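Local coordinates for protein putative NAD(P)H-flavin oxidoreductase (Streptococcus pyogenes serotype M1, PDB 2HAY) that binds flavin mononucleotide and probably works as an NAD(P)H-dependent oxidoreductase of the nitroreductase family, at residues Asn117-Leu120 / Lys121-Ser125; Ala139-Asp142 / Trp143-Lys146; His173-Lys176 / Val177-Leu181; Gly201-Leu204 / Arg205-Lys208. One frame throughout, in Å; residues are numbered along the deposited sequence.

Contact 1 of 4, residues Asn117-Leu120 / Lys121-Ser125; sequences NSRL and KLYES. With SO4 (sulfate ion), chain G.
The Y123 ring carries the backbone oxygen of R119 over one face, 3.5 Å above its plane and shifted toward the rim, while sulfate O1 approaches the ring edge. The guanidinium of R119 stands nearly upright to that ring, the two planes 82° apart, and meets the phenol with its edge: R119 NH2 lies 3.4 Å from Y123 OH. R119 NH2 also sits 2.9 Å from sulfate O1, which approaches obliquely, and a weak bond of 3.4 Å may run from Y123 OH to that O1. A bend at chi2 (142°) lets the R119 chain cross the phenol obliquely and bring NH2 beside its hydroxyl. R108 adds a second guanidinium near R119, which would favour an anion here; the sulfate probably comes from the crystallisation liquor.

In the helix backbone Y123 N gives R119 O a bond of 2.8 Å. L120 sends CD2 to Y123 CD1 at 4.5 Å, a loose apolar touch, and both side chains lean on L105 of helix 99-106. A water donates to E124 OE1 at 2.7 Å and weakly to L120 O, while E124 OE2 pairs with K128. R119 also packs on R23 and L122 on W73, both of the second subunit. The whole is an i to i+4 arginine-tyrosine pair on helix 116-130, a surface helix that is part of the dimer contact of this nitroreductase-family protein.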
# COMPACT_ATOMS: atom_id res chain seq x y z
N ASN B 117 5.73 24.03 -15.18
CA ASN B 117 6.60 24.68 -14.20
C ASN B 117 5.90 24.99 -12.88
O ASN B 117 6.49 24.81 -11.80
CB ASN B 117 7.21 25.95 -14.78
CG ASN B 117 8.20 25.66 -15.90
OD1 ASN B 117 8.07 26.20 -17.00
ND2 ASN B 117 9.18 24.79 -15.64
N SER B 118 4.64 25.43 -12.98
CA SER B 118 3.84 25.66 -11.79
C SER B 118 3.59 24.38 -10.99
O SER B 118 3.59 24.42 -9.75
CB SER B 118 2.51 26.33 -12.14
OG SER B 118 1.50 25.36 -12.35
N ARG B 119 3.34 23.26 -11.67
CA ARG B 119 3.21 21.98 -10.96
C ARG B 119 4.54 21.58 -10.32
O ARG B 119 4.57 21.17 -9.17
CB ARG B 119 2.63 20.86 -11.83
CG ARG B 119 1.15 20.61 -11.52
CD ARG B 119 0.37 20.29 -12.79
NE ARG B 119 -1.09 20.20 -12.61
CZ ARG B 119 -1.72 19.18 -12.04
NH1 ARG B 119 -3.05 19.18 -11.93
NH2 ARG B 119 -1.02 18.15 -11.56
N LEU B 120 5.63 21.77 -11.06
CA LEU B 120 6.97 21.45 -10.53
C LEU B 120 7.24 22.20 -9.22
O LEU B 120 7.86 21.64 -8.30
CB LEU B 120 8.06 21.72 -11.56
CG LEU B 120 8.11 20.73 -12.73
CD1 LEU B 120 9.21 21.13 -13.72
CD2 LEU B 120 8.34 19.33 -12.22
N LYS B 121 6.73 23.42 -9.14
CA LYS B 121 6.86 24.26 -7.96
C LYS B 121 6.08 23.70 -6.76
O LYS B 121 6.56 23.77 -5.64
CB LYS B 121 6.40 25.68 -8.27
CG LYS B 121 7.04 26.73 -7.42
CD LYS B 121 7.19 28.03 -8.24
CE LYS B 121 8.40 28.84 -7.78
NZ LYS B 121 9.32 29.17 -8.93
N LEU B 122 4.89 23.18 -7.01
CA LEU B 122 4.14 22.46 -5.99
C LEU B 122 4.84 21.17 -5.56
O LEU B 122 4.88 20.82 -4.37
CB LEU B 122 2.74 22.09 -6.48
CG LEU B 122 1.61 22.54 -5.54
CD1 LEU B 122 0.29 21.98 -6.06
CD2 LEU B 122 1.88 22.15 -4.06
N TYR B 123 5.35 20.44 -6.54
CA TYR B 123 6.01 19.16 -6.22
C TYR B 123 7.26 19.44 -5.42
O TYR B 123 7.62 18.67 -4.56
CB TYR B 123 6.32 18.34 -7.48
CG TYR B 123 5.10 17.87 -8.26
CD1 TYR B 123 5.23 17.47 -9.59
CD2 TYR B 123 3.83 17.86 -7.70
CE1 TYR B 123 4.14 17.05 -10.32
CE2 TYR B 123 2.72 17.43 -8.42
CZ TYR B 123 2.89 17.02 -9.73
OH TYR B 123 1.80 16.61 -10.47
N GLU B 124 7.89 20.58 -5.69
CA GLU B 124 9.06 21.01 -4.93
C GLU B 124 8.74 21.25 -3.45
O GLU B 124 9.40 20.70 -2.58
CB GLU B 124 9.72 22.27 -5.55
CG GLU B 124 10.95 22.74 -4.75
CD GLU B 124 11.72 23.86 -5.41
OE1 GLU B 124 11.35 24.26 -6.53
OE2 GLU B 124 12.71 24.35 -4.79
N SER B 125 7.75 22.09 -3.17
CA SER B 125 7.39 22.35 -1.77
C SER B 125 6.85 21.09 -1.12
O SER B 125 7.07 20.89 0.07
CB SER B 125 6.41 23.52 -1.61
OG SER B 125 5.21 23.28 -2.30
S SO4 G . -1.91 16.36 -8.34
O1 SO4 G . -0.99 17.47 -8.74
O2 SO4 G . -1.40 15.88 -6.98
O3 SO4 G . -3.40 16.92 -8.26
O4 SO4 G . -1.85 15.14 -9.38
O HOH W 1 10.40 23.31 -8.89

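Contact 2 of 4, residues Ala139-Asp142 / Trp143-Lys146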
# COMPACT_ATOMS: atom_id res chain seq x y z
N ALA B 139 14.57 8.28 1.86
CA ALA B 139 13.18 8.69 2.05
C ALA B 139 12.42 8.72 0.71
O ALA B 139 11.27 8.34 0.63
CB ALA B 139 13.08 10.07 2.78
N LEU B 140 13.09 9.17 -0.33
CA LEU B 140 12.48 9.28 -1.65
C LEU B 140 12.16 7.91 -2.21
O LEU B 140 11.13 7.71 -2.85
CB LEU B 140 13.48 9.97 -2.57
CG LEU B 140 13.28 11.37 -3.16
CD1 LEU B 140 12.16 12.16 -2.58
CD2 LEU B 140 14.56 12.13 -3.24
N PHE B 141 13.08 6.97 -1.98
CA PHE B 141 12.87 5.60 -2.39
C PHE B 141 11.73 5.00 -1.61
O PHE B 141 10.87 4.30 -2.19
CB PHE B 141 14.15 4.74 -2.22
CG PHE B 141 13.89 3.30 -2.51
CD1 PHE B 141 13.74 2.86 -3.84
CD2 PHE B 141 13.69 2.39 -1.47
CE1 PHE B 141 13.43 1.57 -4.13
CE2 PHE B 141 13.38 1.05 -1.75
CZ PHE B 141 13.26 0.63 -3.09
N ASP B 142 11.71 5.23 -0.30
CA ASP B 142 10.67 4.67 0.56
C ASP B 142 9.31 5.26 0.15
O ASP B 142 8.29 4.57 0.19
CB ASP B 142 10.99 4.88 2.04
CG ASP B 142 11.93 3.80 2.60
OD1 ASP B 142 11.97 2.68 2.05
OD2 ASP B 142 12.62 4.05 3.60
N TRP B 143 9.31 6.50 -0.33
CA TRP B 143 8.10 7.09 -0.87
C TRP B 143 7.57 6.40 -2.13
O TRP B 143 6.36 6.11 -2.21
CB TRP B 143 8.31 8.57 -1.10
CG TRP B 143 7.18 9.26 -1.78
CD1 TRP B 143 5.91 9.45 -1.29
CD2 TRP B 143 7.21 9.87 -3.08
NE1 TRP B 143 5.16 10.16 -2.19
CE2 TRP B 143 5.92 10.43 -3.30
CE3 TRP B 143 8.20 10.01 -4.06
CZ2 TRP B 143 5.59 11.12 -4.49
CZ3 TRP B 143 7.88 10.70 -5.24
CH2 TRP B 143 6.57 11.25 -5.44
N THR B 144 8.42 6.14 -3.12
CA THR B 144 7.94 5.35 -4.25
C THR B 144 7.59 3.91 -3.87
O THR B 144 6.61 3.33 -4.41
CB THR B 144 8.92 5.36 -5.46
OG1 THR B 144 10.19 4.86 -5.03
CG2 THR B 144 9.10 6.79 -5.95
N ALA B 145 8.40 3.33 -2.97
CA ALA B 145 8.11 1.99 -2.45
C ALA B 145 6.71 1.94 -1.80
O ALA B 145 5.96 0.96 -2.02
CB ALA B 145 9.20 1.50 -1.49
N LYS B 146 6.31 3.01 -1.09
CA LYS B 146 4.95 3.08 -0.51
C LYS B 146 3.88 2.92 -1.56
O LYS B 146 2.89 2.21 -1.32
CB LYS B 146 4.69 4.39 0.21
CG LYS B 146 5.41 4.55 1.54
CD LYS B 146 5.23 5.94 2.10
CE LYS B 146 6.07 6.09 3.35
NZ LYS B 146 5.97 7.48 3.90
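Four successive i to i+4 backbone bonds, from W143 N to A139 O through K146 N to D142 O, keep this turn of helix 137-162 regular. The turn belongs to the long helix that, in this nitroreductase-family dimer, meets its copy in the second subunit. F141 and A145 touch one turn apart: the methyl A145 CB lies over one face of the phenyl ring, 4.2 Å from F141 CE2, an apolar contact of the methyl with the ring face. F141 also rests on A90 of strand 84-91. T144 places OG1 between its own backbone N and carbonyl carbon (chi1 58°), which turns the hydroxyl back to the helix, T144 OG1 lying 3.0 Å from F141 O; E91 O is a second acceptor within reach, so one proton has two possible destinations.

W143 has its indole directed away from the turn, with CG anti to the backbone N (chi1 174°), and L140 O lies at the ring edge, 3.9 Å from W143 CE3. Its NE1 is bonded to E170 of the second subunit, a residue of an FMN site. D142 and K146 likewise reach across the interface: D142 OD1 pairs with K146 NZ of the second subunit, and K146 NZ with D142 OD1 of the second subunit, two reciprocal salt bridges in a buried setting. D142 also binds R138. The aliphatic stem of K146 stays extended beside its helix, with K146 CG 3.2 Å from D142 O.

Contact 3 of 4, residues His173-Lys176 / Val177-Leu181; sequences HYDK and VNHIL
H179 turns its imidazole edge back over the first turn of helix 174-183, toward D175 four residues earlier, while H173 caps the same helix at its N-cap position. H179 ND1 donates a hydrogen bond of 2.6 Å to D175 O, with that oxygen in the ring plane and the N-H...O angle 167°. The backbone N of H179 reaches D175 O at 2.9 Å from the opposite face of the carbonyl plane, so this oxygen is gripped twice by one residue. The D175 carboxylate swings in beside the ring, its plane 47° from that of the imidazole, and D175 OD1 comes within 3.1 Å of H179 CE1; with CG anti to its backbone N, the group turns along the helix toward the histidine. Its negative charge would probably favour a protonated ring.

At the start of the helix K176 lays its extended chain across H173, with K176 CE 3.8 Å above the ring, over its centre. On the inner side Y174 OH bonds A195 O and N178 OD1 takes I194 N, both from strand 192-201, so the helix packs against the sheet. The cap itself runs from K176 N to H173 ND1, 3.2 Å long and 18° out of the imidazole plane.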
# COMPACT_ATOMS: atom_id res chain seq x y z
N HIS B 173 16.83 -10.32 2.58
CA HIS B 173 17.89 -9.32 2.65
C HIS B 173 17.83 -8.48 1.38
O HIS B 173 18.23 -8.93 0.30
CB HIS B 173 19.27 -10.00 2.77
CG HIS B 173 20.35 -9.09 3.26
ND1 HIS B 173 20.92 -8.12 2.47
CD2 HIS B 173 20.95 -9.00 4.47
CE1 HIS B 173 21.85 -7.48 3.16
NE2 HIS B 173 21.89 -8.00 4.38
N TYR B 174 17.32 -7.26 1.53
CA TYR B 174 17.09 -6.38 0.38
C TYR B 174 18.36 -6.13 -0.43
O TYR B 174 18.36 -6.33 -1.64
CB TYR B 174 16.42 -5.07 0.85
CG TYR B 174 14.92 -5.20 0.99
CD1 TYR B 174 14.35 -6.08 1.92
CD2 TYR B 174 14.06 -4.48 0.17
CE1 TYR B 174 12.96 -6.22 2.03
CE2 TYR B 174 12.68 -4.60 0.29
CZ TYR B 174 12.14 -5.48 1.21
OH TYR B 174 10.77 -5.60 1.31
N ASP B 175 19.46 -5.76 0.22
CA ASP B 175 20.71 -5.49 -0.50
C ASP B 175 21.17 -6.70 -1.32
O ASP B 175 21.49 -6.58 -2.52
CB ASP B 175 21.80 -5.04 0.49
CG ASP B 175 23.17 -4.87 -0.16
OD1 ASP B 175 23.43 -3.77 -0.67
OD2 ASP B 175 23.99 -5.82 -0.09
N LYS B 176 21.21 -7.86 -0.67
CA LYS B 176 21.60 -9.09 -1.32
C LYS B 176 20.69 -9.47 -2.51
O LYS B 176 21.18 -9.88 -3.55
CB LYS B 176 21.67 -10.24 -0.31
CG LYS B 176 22.85 -10.09 0.65
CD LYS B 176 22.92 -11.24 1.65
CE LYS B 176 23.93 -10.95 2.81
NZ LYS B 176 23.52 -11.77 4.04
N VAL B 177 19.38 -9.31 -2.35
CA VAL B 177 18.42 -9.65 -3.40
C VAL B 177 18.50 -8.67 -4.55
O VAL B 177 18.47 -9.07 -5.72
CB VAL B 177 16.98 -9.77 -2.83
CG1 VAL B 177 15.96 -9.87 -3.94
CG2 VAL B 177 16.90 -11.01 -1.94
N ASN B 178 18.62 -7.38 -4.21
CA ASN B 178 18.96 -6.35 -5.18
C ASN B 178 20.22 -6.68 -5.98
O ASN B 178 20.26 -6.50 -7.18
CB ASN B 178 19.13 -4.98 -4.51
CG ASN B 178 17.79 -4.23 -4.36
OD1 ASN B 178 16.88 -4.41 -5.16
ND2 ASN B 178 17.69 -3.37 -3.34
N HIS B 179 21.24 -7.17 -5.30
CA HIS B 179 22.44 -7.51 -6.03
C HIS B 179 22.29 -8.73 -6.92
O HIS B 179 22.91 -8.78 -7.98
CB HIS B 179 23.67 -7.54 -5.13
CG HIS B 179 24.12 -6.16 -4.74
ND1 HIS B 179 23.49 -5.44 -3.75
CD2 HIS B 179 25.08 -5.36 -5.24
CE1 HIS B 179 24.06 -4.25 -3.65
NE2 HIS B 179 25.03 -4.18 -4.53
N ILE B 180 21.44 -9.68 -6.52
CA ILE B 180 21.19 -10.85 -7.36
C ILE B 180 20.42 -10.41 -8.59
O ILE B 180 20.72 -10.84 -9.69
CB ILE B 180 20.44 -11.97 -6.58
CG1 ILE B 180 21.37 -12.62 -5.56
CG2 ILE B 180 19.84 -13.05 -7.52
CD1 ILE B 180 20.59 -13.28 -4.40
N LEU B 181 19.45 -9.52 -8.40
CA LEU B 181 18.60 -9.04 -9.48
C LEU B 181 19.37 -8.18 -10.47
O LEU B 181 19.19 -8.32 -11.67
CB LEU B 181 17.39 -8.26 -8.96
CG LEU B 181 16.35 -9.01 -8.13
CD1 LEU B 181 15.16 -8.07 -7.81
CD2 LEU B 181 15.90 -10.26 -8.85

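Contact 4 of 4, residues Gly201-Leu204 / Arg205-Lys208; sequences GYRL and RDPK. With SO4 (sulfate ion), chain H.
The link that follows strand 192-201 of the sheet passes close to the FMN-binding region, and here R203 folds toward D206 three residues on. R203 NH1 gives D206 OD1 a salt-bridging hydrogen bond of 2.8 Å, bent to 137° at the hydrogen. It uses the anti lone pair of OD1, the one away from the other carboxylate oxygen, and OD1 stands 26° out of the guanidinium plane; the two flat groups are turned 80° against each other. R203 reaches this place with CG held between its backbone N and carbonyl carbon and a bend at chi3, which also brings R203 CD within 3.3 Å of D206 OD1. P207 follows, its CD 3.9 Å from R203 NH1.

The other terminal nitrogen, NH2, is held by D165 and by F18 O, and the side chain rests on T20, a residue of the FMN site. Beyond, R205 NH1 points at a sulfate, probably from the crystallisation liquor, and K208 N makes a weak 3.4 Å bond to sulfate O3; the exact place of O4, nearer to both, is doubtful. With D206 at one nitrogen and D165 at another, the guanidinium bridges two carboxylates, which should fix its rotation and partly offset their charge, tying this surface link back to the residues beside the flavin pocket.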
# COMPACT_ATOMS: atom_id res chain seq x y z
N GLY B 201 -0.79 -18.42 -6.02
CA GLY B 201 -1.06 -19.85 -6.31
C GLY B 201 -2.31 -20.31 -5.60
O GLY B 201 -3.16 -19.52 -5.26
N TYR B 202 -2.42 -21.61 -5.38
CA TYR B 202 -3.55 -22.18 -4.67
C TYR B 202 -3.03 -22.90 -3.46
O TYR B 202 -2.09 -23.69 -3.56
CB TYR B 202 -4.35 -23.11 -5.59
CG TYR B 202 -4.82 -22.37 -6.81
CD1 TYR B 202 -4.12 -22.45 -8.03
CD2 TYR B 202 -5.93 -21.52 -6.74
CE1 TYR B 202 -4.55 -21.72 -9.15
CE2 TYR B 202 -6.37 -20.81 -7.83
CZ TYR B 202 -5.69 -20.90 -9.03
OH TYR B 202 -6.17 -20.14 -10.09
N ARG B 203 -3.64 -22.62 -2.31
CA ARG B 203 -3.18 -23.20 -1.07
C ARG B 203 -3.21 -24.73 -1.18
O ARG B 203 -4.13 -25.31 -1.75
CB ARG B 203 -4.04 -22.72 0.10
CG ARG B 203 -5.46 -23.32 0.11
CD ARG B 203 -6.30 -22.71 1.20
NE ARG B 203 -6.44 -21.27 1.00
CZ ARG B 203 -7.12 -20.46 1.80
NH1 ARG B 203 -7.73 -20.94 2.87
NH2 ARG B 203 -7.20 -19.16 1.53
N LEU B 204 -2.17 -25.36 -0.63
CA LEU B 204 -2.15 -26.80 -0.45
C LEU B 204 -3.33 -27.22 0.43
O LEU B 204 -4.07 -28.14 0.08
CB LEU B 204 -0.82 -27.22 0.18
CG LEU B 204 -0.42 -28.69 0.22
CD1 LEU B 204 -0.40 -29.32 -1.17
CD2 LEU B 204 0.94 -28.82 0.91
N ARG B 205 -3.51 -26.53 1.56
CA ARG B 205 -4.67 -26.71 2.44
C ARG B 205 -4.95 -25.44 3.27
O ARG B 205 -4.11 -24.54 3.34
CB ARG B 205 -4.49 -27.93 3.35
CG ARG B 205 -3.76 -27.70 4.68
CD ARG B 205 -2.26 -27.59 4.53
NE ARG B 205 -1.56 -27.99 5.76
CZ ARG B 205 -1.34 -27.19 6.81
NH1 ARG B 205 -1.77 -25.92 6.81
NH2 ARG B 205 -0.68 -27.66 7.86
N ASP B 206 -6.13 -25.37 3.91
CA ASP B 206 -6.46 -24.25 4.80
C ASP B 206 -5.58 -24.34 6.07
O ASP B 206 -5.13 -25.43 6.42
CB ASP B 206 -7.95 -24.28 5.19
CG ASP B 206 -8.91 -24.33 3.98
OD1 ASP B 206 -8.86 -23.45 3.10
OD2 ASP B 206 -9.74 -25.25 3.93
N PRO B 207 -5.31 -23.19 6.61
CA PRO B 207 -4.40 -23.02 7.72
C PRO B 207 -5.04 -23.68 8.86
O PRO B 207 -6.24 -23.84 8.86
CB PRO B 207 -4.43 -21.52 7.94
CG PRO B 207 -5.64 -21.09 7.37
CD PRO B 207 -5.85 -21.91 6.18
N LYS B 208 -4.23 -24.06 9.81
CA LYS B 208 -4.69 -24.57 11.07
C LYS B 208 -5.16 -23.42 11.94
O LYS B 208 -6.28 -23.40 12.39
CB LYS B 208 -3.52 -25.25 11.77
CG LYS B 208 -3.43 -26.73 11.52
CD LYS B 208 -2.04 -27.11 11.09
CE LYS B 208 -1.87 -28.58 11.09
NZ LYS B 208 -0.83 -28.97 10.12
S SO4 H . -0.73 -22.99 9.16
O1 SO4 H . 0.41 -22.28 8.57
O2 SO4 H . -0.22 -24.10 9.97
O3 SO4 H . -1.50 -22.09 10.03
O4 SO4 H . -1.59 -23.51 8.11

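How the contacts relate
Contact 2 is the buried one; contacts 1 and 4 lie at the surface and contact 3 is partly buried. Contacts 1 and 2 occupy successive helices, 116-130 and 137-162, with nearest atoms about 7 Å apart, and both touch the second subunit, as contact 3 does. Contacts 1 and 4 lie on opposite sides of the chain's centre, about 48 Å between centres, and each has a sulfate beside an arginine. The chemistry follows the place: in contact 2 charges are paired across the subunits, in contact 3 a histidine doubles a backbone bond, and in the irregular segment of contact 4 a salt bridge between side chains joins the two segments.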